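Local structure of DUF1993 domain-containing protein (Shewanella denitrificans, 2OQM) at residues L69-Q72 and V73-C77; T102-A105 and E106-R110; V26-F29 and S30-K34; V84-T88 and G89-T93; K34-N37 and A38-K42. The protein is of unknown function but belongs to the DUF1993 family and is a DinB-like, mainly helical protein that forms a two-chain assembly. All coordinates share one frame; numbering follows the deposited sequence. Where two conformers were deposited one is given.

Interaction 1: L69-Q72 and V73-C77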
loop_
_atom_site.group_PDB
_atom_site.type_symbol
_atom_site.label_atom_id
_atom_site.label_comp_id
_atom_site.label_asym_id
_atom_site.label_seq_id
_atom_site.Cartn_x
_atom_site.Cartn_y
_atom_site.Cartn_z
ATOM N N LEU A 69 -13.795 -1.330 -11.236
ATOM C CA LEU A 69 -13.171 -0.077 -10.845
ATOM C C LEU A 69 -14.042 0.713 -9.860
ATOM O O LEU A 69 -13.543 1.244 -8.896
ATOM C CB LEU A 69 -12.795 0.766 -12.087
ATOM C CG LEU A 69 -12.158 2.146 -11.871
ATOM C CD1 LEU A 69 -10.826 2.006 -11.067
ATOM C CD2 LEU A 69 -11.908 2.764 -13.242
ATOM N N ILE A 70 -15.347 0.767 -10.118
ATOM C CA ILE A 70 -16.288 1.454 -9.226
ATOM C C ILE A 70 -16.120 0.879 -7.805
ATOM O O ILE A 70 -15.989 1.603 -6.815
ATOM C CB ILE A 70 -17.710 1.245 -9.685
ATOM C CG1 ILE A 70 -18.014 2.048 -10.947
ATOM C CG2 ILE A 70 -18.683 1.670 -8.544
ATOM C CD1 ILE A 70 -19.247 1.536 -11.786
ATOM N N ARG A 71 -16.048 -0.440 -7.726
ATOM C CA ARG A 71 -15.944 -1.109 -6.442
ATOM C C ARG A 71 -14.634 -0.876 -5.740
ATOM O O ARG A 71 -14.583 -0.659 -4.542
ATOM C CB ARG A 71 -16.191 -2.626 -6.586
ATOM C CG ARG A 71 -17.580 -3.008 -6.933
ATOM C CD ARG A 71 -18.540 -2.848 -5.764
ATOM N NE ARG A 71 -18.358 -3.787 -4.663
ATOM C CZ ARG A 71 -18.150 -3.463 -3.374
ATOM N NH1 ARG A 71 -18.069 -2.187 -2.976
ATOM N NH2 ARG A 71 -18.043 -4.440 -2.456
ATOM N N GLN A 72 -13.538 -0.876 -6.481
ATOM C CA GLN A 72 -12.255 -0.571 -5.901
ATOM C C GLN A 72 -12.279 0.797 -5.233
ATOM O O GLN A 72 -11.675 0.949 -4.165
ATOM C CB GLN A 72 -11.135 -0.579 -6.956
ATOM C CG GLN A 72 -10.855 -1.888 -7.688
ATOM C CD GLN A 72 -10.470 -2.985 -6.717
ATOM O OE1 GLN A 72 -9.767 -2.720 -5.748
ATOM N NE2 GLN A 72 -10.920 -4.218 -6.969
ATOM N N VAL A 73 -12.888 1.790 -5.887
ATOM C CA VAL A 73 -12.931 3.166 -5.361
ATOM C C VAL A 73 -13.766 3.165 -4.091
ATOM O O VAL A 73 -13.356 3.743 -3.075
ATOM C CB VAL A 73 -13.453 4.165 -6.398
ATOM C CG1 VAL A 73 -13.719 5.552 -5.800
ATOM C CG2 VAL A 73 -12.428 4.252 -7.601
ATOM N N GLN A 74 -14.900 2.491 -4.132
ATOM C CA GLN A 74 -15.773 2.419 -2.983
ATOM C C GLN A 74 -15.062 1.767 -1.787
ATOM O O GLN A 74 -15.157 2.258 -0.647
ATOM C CB GLN A 74 -17.056 1.633 -3.335
ATOM C CG GLN A 74 -17.956 2.282 -4.405
ATOM C CD GLN A 74 -19.092 1.403 -4.864
ATOM O OE1 GLN A 74 -18.972 0.191 -4.859
ATOM N NE2 GLN A 74 -20.218 2.018 -5.247
ATOM N N ILE A 75 -14.324 0.699 -2.052
ATOM C CA ILE A 75 -13.613 -0.024 -0.992
ATOM C C ILE A 75 -12.448 0.793 -0.475
ATOM O O ILE A 75 -12.234 0.829 0.715
ATOM C CB ILE A 75 -13.128 -1.425 -1.407
ATOM C CG1 ILE A 75 -14.315 -2.286 -1.831
ATOM C CG2 ILE A 75 -12.444 -2.092 -0.197
ATOM C CD1 ILE A 75 -14.018 -3.508 -2.709
ATOM N N ALA A 76 -11.727 1.483 -1.353
ATOM C CA ALA A 76 -10.699 2.421 -0.894
ATOM C C ALA A 76 -11.280 3.470 0.013
ATOM O O ALA A 76 -10.749 3.718 1.071
ATOM C CB ALA A 76 -9.914 3.065 -2.053
ATOM N N CYS A 77 -12.402 4.066 -0.353
ATOM C CA CYS A 77 -12.985 5.095 0.473
ATOM C C CYS A 77 -13.414 4.540 1.844
ATOM O O CYS A 77 -13.190 5.167 2.880
ATOM C CB CYS A 77 -14.180 5.718 -0.233
ATOM S SG CYS A 77 -13.811 6.792 -1.667
#

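Interaction 2: T102-A105 and E106-R110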
loop_
_atom_site.group_PDB
_atom_site.type_symbol
_atom_site.label_atom_id
_atom_site.label_comp_id
_atom_site.label_asym_id
_atom_site.label_seq_id
_atom_site.Cartn_x
_atom_site.Cartn_y
_atom_site.Cartn_z
ATOM N N THR A 102 -22.807 4.702 -9.833
ATOM C CA THR A 102 -22.568 4.121 -11.148
ATOM C C THR A 102 -21.796 5.050 -12.072
ATOM O O THR A 102 -21.368 4.631 -13.146
ATOM C CB THR A 102 -23.905 3.704 -11.826
ATOM O OG1 THR A 102 -24.783 4.830 -11.934
ATOM C CG2 THR A 102 -24.613 2.642 -11.012
ATOM N N THR A 103 -21.608 6.305 -11.665
ATOM C CA THR A 103 -21.006 7.294 -12.523
ATOM C C THR A 103 -19.796 7.921 -11.876
ATOM O O THR A 103 -19.599 7.828 -10.658
ATOM C CB THR A 103 -21.984 8.395 -12.868
ATOM O OG1 THR A 103 -22.205 9.228 -11.707
ATOM C CG2 THR A 103 -23.312 7.785 -13.407
ATOM N N LEU A 104 -18.952 8.520 -12.709
ATOM C CA LEU A 104 -17.752 9.201 -12.206
ATOM C C LEU A 104 -18.161 10.329 -11.240
ATOM O O LEU A 104 -17.544 10.495 -10.205
ATOM C CB LEU A 104 -16.845 9.715 -13.354
ATOM C CG LEU A 104 -15.506 10.358 -12.921
ATOM C CD1 LEU A 104 -14.775 9.532 -11.911
ATOM C CD2 LEU A 104 -14.598 10.615 -14.110
ATOM N N ALA A 105 -19.251 11.050 -11.539
ATOM C CA ALA A 105 -19.649 12.153 -10.673
ATOM C C ALA A 105 -19.931 11.660 -9.271
ATOM O O ALA A 105 -19.532 12.260 -8.260
ATOM C CB ALA A 105 -20.887 12.886 -11.247
ATOM N N GLU A 106 -20.620 10.533 -9.215
ATOM C CA GLU A 106 -21.026 9.972 -7.962
ATOM C C GLU A 106 -19.832 9.502 -7.156
ATOM O O GLU A 106 -19.823 9.581 -5.950
ATOM C CB GLU A 106 -21.947 8.820 -8.233
ATOM C CG GLU A 106 -23.287 9.289 -8.817
ATOM C CD GLU A 106 -24.190 8.128 -9.199
ATOM O OE1 GLU A 106 -23.675 7.064 -9.604
ATOM O OE2 GLU A 106 -25.419 8.296 -9.088
ATOM N N LEU A 107 -18.847 8.936 -7.834
ATOM C CA LEU A 107 -17.617 8.509 -7.192
ATOM C C LEU A 107 -16.838 9.689 -6.692
ATOM O O LEU A 107 -16.318 9.640 -5.596
ATOM C CB LEU A 107 -16.758 7.677 -8.148
ATOM C CG LEU A 107 -17.262 6.281 -8.489
ATOM C CD1 LEU A 107 -16.280 5.616 -9.434
ATOM C CD2 LEU A 107 -17.500 5.396 -7.209
ATOM N N ARG A 108 -16.778 10.777 -7.471
ATOM C CA ARG A 108 -16.110 11.994 -6.983
ATOM C C ARG A 108 -16.794 12.530 -5.727
ATOM O O ARG A 108 -16.119 13.000 -4.810
ATOM C CB ARG A 108 -16.136 13.095 -8.014
ATOM C CG ARG A 108 -15.505 12.721 -9.299
ATOM C CD ARG A 108 -14.152 13.285 -9.448
ATOM N NE ARG A 108 -13.795 13.534 -10.855
ATOM C CZ ARG A 108 -12.545 13.538 -11.285
ATOM N NH1 ARG A 108 -11.533 13.297 -10.453
ATOM N NH2 ARG A 108 -12.310 13.752 -12.555
ATOM N N GLN A 109 -18.117 12.419 -5.671
ATOM C CA GLN A 109 -18.856 12.793 -4.451
ATOM C C GLN A 109 -18.487 11.903 -3.261
ATOM O O GLN A 109 -18.302 12.395 -2.168
ATOM C CB GLN A 109 -20.349 12.749 -4.681
ATOM C CG GLN A 109 -21.177 13.123 -3.425
ATOM C CD GLN A 109 -20.897 14.530 -2.925
ATOM O OE1 GLN A 109 -20.469 14.731 -1.775
ATOM N NE2 GLN A 109 -21.122 15.514 -3.788
ATOM N N ARG A 110 -18.342 10.609 -3.502
ATOM C CA ARG A 110 -17.976 9.641 -2.446
ATOM C C ARG A 110 -16.619 9.994 -1.847
ATOM O O ARG A 110 -16.467 10.065 -0.613
ATOM C CB ARG A 110 -17.975 8.238 -3.021
ATOM C CG ARG A 110 -17.550 7.103 -2.075
ATOM C CD ARG A 110 -18.556 6.814 -1.070
ATOM N NE ARG A 110 -18.323 5.524 -0.414
ATOM C CZ ARG A 110 -18.895 4.366 -0.763
ATOM N NH1 ARG A 110 -19.705 4.267 -1.808
ATOM N NH2 ARG A 110 -18.662 3.302 -0.041
#

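Interaction 3: V26-F29 and S30-K34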
loop_
_atom_site.group_PDB
_atom_site.type_symbol
_atom_site.label_atom_id
_atom_site.label_comp_id
_atom_site.label_asym_id
_atom_site.label_seq_id
_atom_site.Cartn_x
_atom_site.Cartn_y
_atom_site.Cartn_z
ATOM N N VAL A 26 -5.549 9.633 8.875
ATOM C CA VAL A 26 -6.242 10.857 8.441
ATOM C C VAL A 26 -5.473 11.622 7.367
ATOM O O VAL A 26 -6.011 12.002 6.318
ATOM C CB VAL A 26 -6.584 11.795 9.633
ATOM C CG1 VAL A 26 -7.162 13.167 9.114
ATOM C CG2 VAL A 26 -7.625 11.135 10.503
ATOM N N VAL A 27 -4.207 11.887 7.637
ATOM C CA VAL A 27 -3.459 12.780 6.774
ATOM C C VAL A 27 -3.056 12.050 5.462
ATOM O O VAL A 27 -3.400 12.489 4.362
ATOM C CB VAL A 27 -2.281 13.347 7.506
ATOM C CG1 VAL A 27 -1.460 14.288 6.572
ATOM C CG2 VAL A 27 -2.789 14.102 8.793
ATOM N N GLN A 28 -2.373 10.932 5.568
ATOM C CA GLN A 28 -1.899 10.233 4.368
ATOM C C GLN A 28 -3.000 9.600 3.566
ATOM O O GLN A 28 -2.955 9.622 2.336
ATOM C CB GLN A 28 -0.718 9.258 4.679
ATOM C CG GLN A 28 -0.193 8.511 3.475
ATOM C CD GLN A 28 0.500 9.362 2.421
ATOM O OE1 GLN A 28 0.811 10.567 2.612
ATOM N NE2 GLN A 28 0.783 8.726 1.300
ATOM N N PHE A 29 -4.053 9.100 4.218
ATOM C CA PHE A 29 -5.175 8.574 3.464
ATOM C C PHE A 29 -5.929 9.661 2.711
ATOM O O PHE A 29 -6.453 9.398 1.609
ATOM C CB PHE A 29 -6.205 7.901 4.356
ATOM C CG PHE A 29 -5.785 6.571 4.976
ATOM C CD1 PHE A 29 -4.619 5.911 4.602
ATOM C CD2 PHE A 29 -6.635 5.957 5.887
ATOM C CE1 PHE A 29 -4.297 4.662 5.179
ATOM C CE2 PHE A 29 -6.325 4.736 6.440
ATOM C CZ PHE A 29 -5.136 4.092 6.078
ATOM N N SER A 30 -6.056 10.852 3.310
ATOM C CA SER A 30 -6.632 12.003 2.590
ATOM C C SER A 30 -5.803 12.388 1.349
ATOM O O SER A 30 -6.335 12.683 0.312
ATOM C CB SER A 30 -6.774 13.226 3.517
ATOM O OG SER A 30 -7.719 12.987 4.581
ATOM N N LYS A 31 -4.498 12.437 1.493
ATOM C CA LYS A 31 -3.609 12.643 0.370
ATOM C C LYS A 31 -3.805 11.639 -0.727
ATOM O O LYS A 31 -3.911 11.991 -1.880
ATOM C CB LYS A 31 -2.149 12.587 0.826
ATOM C CG LYS A 31 -1.174 12.976 -0.281
ATOM C CD LYS A 31 0.321 12.878 0.154
ATOM C CE LYS A 31 1.266 13.351 -0.939
ATOM N NZ LYS A 31 2.658 12.973 -0.634
HETATM N N MSE A 32 -3.860 10.363 -0.379
HETATM C CA MSE A 32 -3.978 9.321 -1.383
HETATM C C MSE A 32 -5.353 9.372 -2.048
HETATM O O MSE A 32 -5.470 9.032 -3.221
HETATM C CB MSE A 32 -3.760 7.971 -0.758
HETATM C CG MSE A 32 -2.323 7.676 -0.275
HETATM SE SE MSE A 32 -1.061 7.851 -1.734
HETATM C CE MSE A 32 -1.871 6.531 -2.925
ATOM N N LEU A 33 -6.396 9.738 -1.317
ATOM C CA LEU A 33 -7.725 9.874 -1.921
ATOM C C LEU A 33 -7.762 11.048 -2.884
ATOM O O LEU A 33 -8.403 10.951 -3.945
ATOM C CB LEU A 33 -8.856 9.972 -0.897
ATOM C CG LEU A 33 -9.110 8.681 -0.115
ATOM C CD1 LEU A 33 -10.013 8.899 1.112
ATOM C CD2 LEU A 33 -9.604 7.511 -1.023
ATOM N N LYS A 34 -7.122 12.154 -2.518
ATOM C CA LYS A 34 -6.954 13.266 -3.452
ATOM C C LYS A 34 -6.182 12.808 -4.693
ATOM O O LYS A 34 -6.473 13.188 -5.835
ATOM C CB LYS A 34 -6.250 14.418 -2.765
ATOM C CG LYS A 34 -7.111 15.104 -1.698
ATOM C CD LYS A 34 -6.436 16.332 -1.149
ATOM C CE LYS A 34 -6.992 16.721 0.224
ATOM N NZ LYS A 34 -6.068 17.691 0.928
HETATM O O HOH W 1 2.492 10.127 -0.988
#

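Interaction 4: V84-T88 and G89-T93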
loop_
_atom_site.group_PDB
_atom_site.type_symbol
_atom_site.label_atom_id
_atom_site.label_comp_id
_atom_site.label_asym_id
_atom_site.label_seq_id
_atom_site.Cartn_x
_atom_site.Cartn_y
_atom_site.Cartn_z
ATOM N N VAL A 84 -10.492 4.829 10.126
ATOM C CA VAL A 84 -10.403 5.954 11.066
ATOM C C VAL A 84 -11.489 5.877 12.150
ATOM O O VAL A 84 -11.193 6.033 13.326
ATOM C CB VAL A 84 -10.391 7.312 10.332
ATOM C CG1 VAL A 84 -10.595 8.519 11.298
ATOM C CG2 VAL A 84 -9.004 7.456 9.540
ATOM N N ALA A 85 -12.729 5.613 11.744
ATOM C CA ALA A 85 -13.838 5.447 12.686
ATOM C C ALA A 85 -13.500 4.401 13.756
ATOM O O ALA A 85 -13.696 4.628 14.933
ATOM C CB ALA A 85 -15.105 5.056 11.935
ATOM N N ARG A 86 -12.982 3.270 13.317
ATOM C CA ARG A 86 -12.587 2.187 14.204
ATOM C C ARG A 86 -11.462 2.537 15.157
ATOM O O ARG A 86 -11.536 2.235 16.362
ATOM C CB ARG A 86 -12.194 0.958 13.412
ATOM C CG ARG A 86 -13.395 0.122 12.912
ATOM C CD ARG A 86 -12.928 -1.214 12.407
ATOM N NE ARG A 86 -13.917 -1.887 11.582
ATOM C CZ ARG A 86 -14.987 -2.524 12.066
ATOM N NH1 ARG A 86 -15.217 -2.563 13.371
ATOM N NH2 ARG A 86 -15.840 -3.118 11.243
ATOM N N LEU A 87 -10.416 3.170 14.645
ATOM C CA LEU A 87 -9.294 3.522 15.470
ATOM C C LEU A 87 -9.666 4.518 16.543
ATOM O O LEU A 87 -9.063 4.521 17.626
ATOM C CB LEU A 87 -8.186 4.105 14.608
ATOM C CG LEU A 87 -7.447 3.085 13.780
ATOM C CD1 LEU A 87 -6.635 3.824 12.725
ATOM C CD2 LEU A 87 -6.536 2.240 14.640
ATOM N N THR A 88 -10.626 5.386 16.221
ATOM C CA THR A 88 -11.039 6.462 17.128
ATOM C C THR A 88 -12.243 6.095 17.970
ATOM O O THR A 88 -12.763 6.933 18.681
ATOM C CB THR A 88 -11.387 7.765 16.364
ATOM O OG1 THR A 88 -12.475 7.529 15.462
ATOM C CG2 THR A 88 -10.157 8.296 15.611
ATOM N N GLY A 89 -12.674 4.844 17.900
ATOM C CA GLY A 89 -13.875 4.396 18.613
ATOM C C GLY A 89 -15.155 5.104 18.229
ATOM O O GLY A 89 -16.077 5.215 19.038
ATOM N N GLN A 90 -15.240 5.587 16.999
ATOM C CA GLN A 90 -16.430 6.286 16.532
ATOM C C GLN A 90 -17.182 5.591 15.417
ATOM O O GLN A 90 -17.870 6.254 14.644
ATOM C CB GLN A 90 -16.053 7.669 16.047
ATOM C CG GLN A 90 -15.273 8.463 17.090
ATOM C CD GLN A 90 -15.019 9.874 16.646
ATOM O OE1 GLN A 90 -15.677 10.369 15.720
ATOM N NE2 GLN A 90 -14.058 10.545 17.299
ATOM N N LEU A 91 -17.116 4.266 15.339
ATOM C CA LEU A 91 -17.766 3.576 14.230
ATOM C C LEU A 91 -19.280 3.875 14.200
ATOM O O LEU A 91 -19.879 4.051 13.130
ATOM C CB LEU A 91 -17.471 2.064 14.278
ATOM C CG LEU A 91 -17.927 1.230 13.056
ATOM C CD1 LEU A 91 -17.379 1.753 11.743
ATOM C CD2 LEU A 91 -17.554 -0.209 13.200
ATOM N N GLU A 92 -19.905 3.980 15.367
ATOM C CA GLU A 92 -21.347 4.253 15.405
ATOM C C GLU A 92 -21.748 5.646 14.872
ATOM O O GLU A 92 -22.877 5.818 14.380
ATOM C CB GLU A 92 -21.921 3.993 16.810
ATOM C CG GLU A 92 -21.935 2.489 17.212
ATOM C CD GLU A 92 -22.037 1.526 16.014
ATOM N N THR A 93 -20.823 6.606 14.921
ATOM C CA THR A 93 -21.037 7.943 14.343
ATOM C C THR A 93 -20.648 8.073 12.841
ATOM O O THR A 93 -20.858 9.146 12.243
ATOM C CB THR A 93 -20.253 9.012 15.148
HETATM O O HOH W 2 -12.336 9.630 19.549
#

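Interaction 5: K34-N37 and A38-K42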
loop_
_atom_site.group_PDB
_atom_site.type_symbol
_atom_site.label_atom_id
_atom_site.label_comp_id
_atom_site.label_asym_id
_atom_site.label_seq_id
_atom_site.Cartn_x
_atom_site.Cartn_y
_atom_site.Cartn_z
ATOM N N LYS A 34 -7.122 12.154 -2.518
ATOM C CA LYS A 34 -6.954 13.266 -3.452
ATOM C C LYS A 34 -6.182 12.808 -4.693
ATOM O O LYS A 34 -6.473 13.188 -5.835
ATOM C CB LYS A 34 -6.250 14.418 -2.765
ATOM C CG LYS A 34 -7.111 15.104 -1.698
ATOM C CD LYS A 34 -6.436 16.332 -1.149
ATOM C CE LYS A 34 -6.992 16.721 0.224
ATOM N NZ LYS A 34 -6.068 17.691 0.928
ATOM N N ASN A 35 -5.175 12.002 -4.474
ATOM C CA ASN A 35 -4.413 11.435 -5.591
ATOM C C ASN A 35 -5.283 10.558 -6.478
ATOM O O ASN A 35 -5.197 10.610 -7.720
ATOM C CB ASN A 35 -3.210 10.654 -5.073
ATOM C CG ASN A 35 -2.162 11.512 -4.455
ATOM O OD1 ASN A 35 -2.184 12.754 -4.548
ATOM N ND2 ASN A 35 -1.227 10.862 -3.749
ATOM N N LEU A 36 -6.188 9.803 -5.867
ATOM C CA LEU A 36 -7.113 8.980 -6.627
ATOM C C LEU A 36 -8.013 9.870 -7.515
ATOM O O LEU A 36 -8.347 9.530 -8.672
ATOM C CB LEU A 36 -7.947 8.117 -5.674
ATOM C CG LEU A 36 -8.887 7.124 -6.342
ATOM C CD1 LEU A 36 -8.165 6.142 -7.270
ATOM C CD2 LEU A 36 -9.725 6.437 -5.224
ATOM N N ASN A 37 -8.396 11.019 -6.981
ATOM C CA ASN A 37 -9.143 12.012 -7.773
ATOM C C ASN A 37 -8.385 12.481 -8.985
ATOM O O ASN A 37 -8.964 12.615 -10.090
ATOM C CB ASN A 37 -9.479 13.250 -6.930
ATOM C CG ASN A 37 -10.906 13.286 -6.492
ATOM O OD1 ASN A 37 -11.797 12.830 -7.205
ATOM N ND2 ASN A 37 -11.149 13.909 -5.350
ATOM N N ALA A 38 -7.089 12.753 -8.788
ATOM C CA ALA A 38 -6.166 13.183 -9.870
ATOM C C ALA A 38 -5.971 12.117 -10.951
ATOM O O ALA A 38 -5.830 12.415 -12.143
ATOM C CB ALA A 38 -4.753 13.524 -9.267
ATOM N N ILE A 39 -5.894 10.871 -10.506
ATOM C CA ILE A 39 -5.906 9.707 -11.393
ATOM C C ILE A 39 -7.146 9.700 -12.317
ATOM O O ILE A 39 -7.033 9.411 -13.510
ATOM C CB ILE A 39 -5.776 8.436 -10.568
ATOM C CG1 ILE A 39 -4.339 8.345 -10.003
ATOM C CG2 ILE A 39 -6.048 7.147 -11.394
ATOM C CD1 ILE A 39 -4.228 7.301 -8.895
ATOM N N PHE A 40 -8.313 10.071 -11.779
ATOM C CA PHE A 40 -9.540 10.089 -12.557
ATOM C C PHE A 40 -9.617 11.243 -13.501
ATOM O O PHE A 40 -10.305 11.167 -14.544
ATOM C CB PHE A 40 -10.752 9.988 -11.640
ATOM C CG PHE A 40 -11.122 8.535 -11.323
ATOM C CD1 PHE A 40 -11.787 7.770 -12.262
ATOM C CD2 PHE A 40 -10.687 7.908 -10.175
ATOM C CE1 PHE A 40 -12.105 6.446 -12.017
ATOM C CE2 PHE A 40 -11.011 6.584 -9.925
ATOM C CZ PHE A 40 -11.707 5.855 -10.853
ATOM N N ASP A 41 -8.916 12.327 -13.178
ATOM C CA ASP A 41 -8.764 13.395 -14.149
ATOM C C ASP A 41 -8.041 12.888 -15.397
ATOM O O ASP A 41 -8.405 13.240 -16.510
ATOM C CB ASP A 41 -7.994 14.600 -13.586
ATOM C CG ASP A 41 -8.673 15.273 -12.404
ATOM O OD1 ASP A 41 -9.899 15.082 -12.140
ATOM O OD2 ASP A 41 -7.918 16.005 -11.716
ATOM N N LYS A 42 -7.005 12.075 -15.237
ATOM C CA LYS A 42 -6.361 11.467 -16.407
ATOM C C LYS A 42 -7.284 10.515 -17.143
ATOM O O LYS A 42 -7.259 10.497 -18.366
ATOM C CB LYS A 42 -5.036 10.777 -16.036
ATOM C CG LYS A 42 -4.059 11.779 -15.414
ATOM C CD LYS A 42 -2.676 11.583 -15.949
ATOM C CE LYS A 42 -1.740 12.691 -15.540
ATOM N NZ LYS A 42 -0.326 12.256 -15.762
#

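Interaction 1: L69-Q72 and V73-C77
R71 and Q74 make the polar side-chain contact of this helical turn. R71 NH1 donates to Q74 OE1 at 3.2 Å, and the bond is nearly straight (163°). The oxygen lies at the edge of the guanidinium, in its plane. The guanidinium and amide planes are turned 61° apart, and the donor is tilted from the plane of the amide carbonyl. The arginine chain is bent at chi2 and chi3 (both near -70°), which folds it forward along the helix to Q74. The same amide has its stronger partner outside the turn: Q74 NE2 donates to E101. The R71 guanidinium also makes a cation-pi contact with F67.

Packing contacts surround this pair. I75 CD1 sits over one face of the R71 guanidinium, 4.0 Å above its plane and offset toward the rim. I70 and Q74 run side by side and point the same way, with I70 CG2 3.7 Å from Q74 NE2. The apolar pair L69 CD1 and V73 CG2 is looser, at 4.4 Å. Both L69 and V73 also pack on F40 of helix 13-50. Q72 turns to helix 146-172, where its OE1 is hydrogen-bonded to H161.

The backbone supplies four successive i to i+4 bonds. V73 N donates to L69 O at 3.1 Å, and Q74 N to I70 O at 3.0 Å. I75 N reaches R71 O at 2.8 Å, and A76 N reaches Q72 O at 2.9 Å. The arrangement is that of a regular alpha-helix, here the first turns of helix 69-87, packed among the other long helices of a DinB-like helical bundle.

Interaction 2: T102-A105 and E106-R110
T103 OG1 stands between its own backbone N and carbonyl carbon (chi1 72°), which aims it at the backbone N of E106. The E106 chain is extended beyond CG (chi2 176°), and this carries its carboxylate back to the residues before the helix. E106 N donates to T103 OG1 at 3.2 Å. In return T103 N donates to E106 OE1 at 3.0 Å. This second bond is bent (141°) and meets the oxygen on its anti side, out of the carboxylate plane.

T102 N also points at E106 OE1, nearly along the C-O axis, but at 2.5 Å this bond is too short to be taken at face value. E106 OE1 appears to accept from both N-H groups. The E106 CG methylene packs against T103 OG1 at 3.1 Å.

One turn on, L104 and R108 meet obliquely. L104 CD1 lies over one face of the guanidinium, and L104 CG is 4.2 Å from R108 NE. The charged end of R108 goes across to helix 13-50, with salt bridges to E44 and D41. Regular helical bonding begins with L107 N to T103 O at 3.1 Å. The reciprocal T103-E106 pair is a capping box, with T103 as N-cap of helix 104-119.

Interaction 3: V26-F29 and S30-K34
S30 and V26 are joined twice within one turn of helix 13-50, a long alpha-helix of this DinB-like bundle. S30 OG donates to V26 O at 2.6 Å, nearly in line with the carbonyl. The hydroxyl gets there because OG stands beside its own backbone N (chi1 -65°). S30 N donates to the same oxygen at 3.2 Å, from above the carbonyl plane. Two bonds from one residue thus grip V26 O.

K31 follows. Its N donates to V27 O at 3.1 Å. Its extended side chain passes obliquely across Q28, with CD 3.4 Å from Q28 OE1. A water accepts from both Q28 NE2 and K31 NZ, bridging the two ends. The ammonium also forms a salt bridge with E152 of the second subunit, and Q28 packs on that same residue, so this face belongs to the subunit interface.

M32, a selenomethionine, lies on the other branch of the Q28 amide. Its CG is 3.6 Å from Q28 NE2. Q28 NE2 is also hydrogen-bonded to Y159 of helix 146-172, and M32 packs on that tyrosine. An alanine in place of Q28 would probably leave Y159 and the bridging water without this amide partner and open a gap between K31 and M32.

L33 lies one turn beyond F29. Its N donates to F29 O at 2.9 Å. Its CG stands beside its own backbone N (chi1 -69°), which sets L33 CG 3.2 Å from F29 O.

Interaction 4: V84-T88 and G89-T93
A Schellman motif closes helix 69-87 here, with G89 as its C-prime residue. Q90 N donates to A85 O at 2.8 Å, the 6-to-1 bond of the motif. Inside it, G89 N donates to R86 O at 3.2 Å from well above the carbonyl plane. G89 has positive phi (60°), and a CB at this position would clash with T88 O.

Side chains pack round the turn. L91 CD1 is 4.0 Å from A85 CB. The other branch, L91 CD2, lies over one face of the R86 guanidinium, 3.2 Å above its plane and toward its rim. R86 and L91 run side by side and point the same way; the arginine is extended from CG to NE, which lays it along the leucine.

T88 and Q90 cross on another side, with T88 OG1 3.4 Å from Q90 CG. The T88 hydroxyl is also near the carbonyls of V84 and A85. A water links the two residues: it donates to T88 O at 2.9 Å and accepts from Q90 NE2 at 3.0 Å. Both T88 and Q90 touch F121 in a loop beyond helix 104-119. The paired bonds and the glycine are typical of a Schellman C-capping motif.

Interaction 5: K34-N37 and A38-K42
L36 and F40 form the close-packed side of this turn. L36 CD1 is 3.9 Å from F40 CE2, and the two side chains lie side by side, pointing the same way. The chi1 of L36 (-176°) turns CG away from the backbone N and forward toward the ring. L36 O sits at the ring edge, near its plane, 3.2 Å from F40 CD2. I39 joins more loosely, its CD1 4.4 Å from L36 CD1. Helix 69-87 covers this face, where V73 meets both L36 and F40. A serine in place of F40 would probably open a gap beside L36, V73 and L69.

The solvent side is looser and polar. K34 and D41 are exposed and make few side-chain contacts within the turn. D41 is paired instead with R108 of helix 104-119, and R108 also donates to N37 O.

I39 N donates to N35 O at 2.9 Å with a nearly straight bond (164°). F40 N to L36 O is longer, 3.2 Å, and more bent (143°), and F40 N has a second, weak bond to N37 O. The chemistry implies a two-sided helix, mostly apolar toward helix 69-87 and polar where D41 pairs with R108.

From the N terminus, interactions 3 and 5 come first, both on helix 13-50 and sharing K34. Interactions 1 and 4 lie at the start and at the end of helix 69-87, their centres about 20 Å apart. Interaction 2 opens helix 104-119. All five are local and close no long loop. They follow in series, without nesting or crossing; only 3 and 5 overlap. Packing joins the three helices: interaction 1 touches interaction 5 through V73 and F40, and interaction 2 through V73 and L107. Interaction 2 meets interaction 5 through L104 and F40. Toward the other end, V26 of interaction 3 touches V84 of interaction 4.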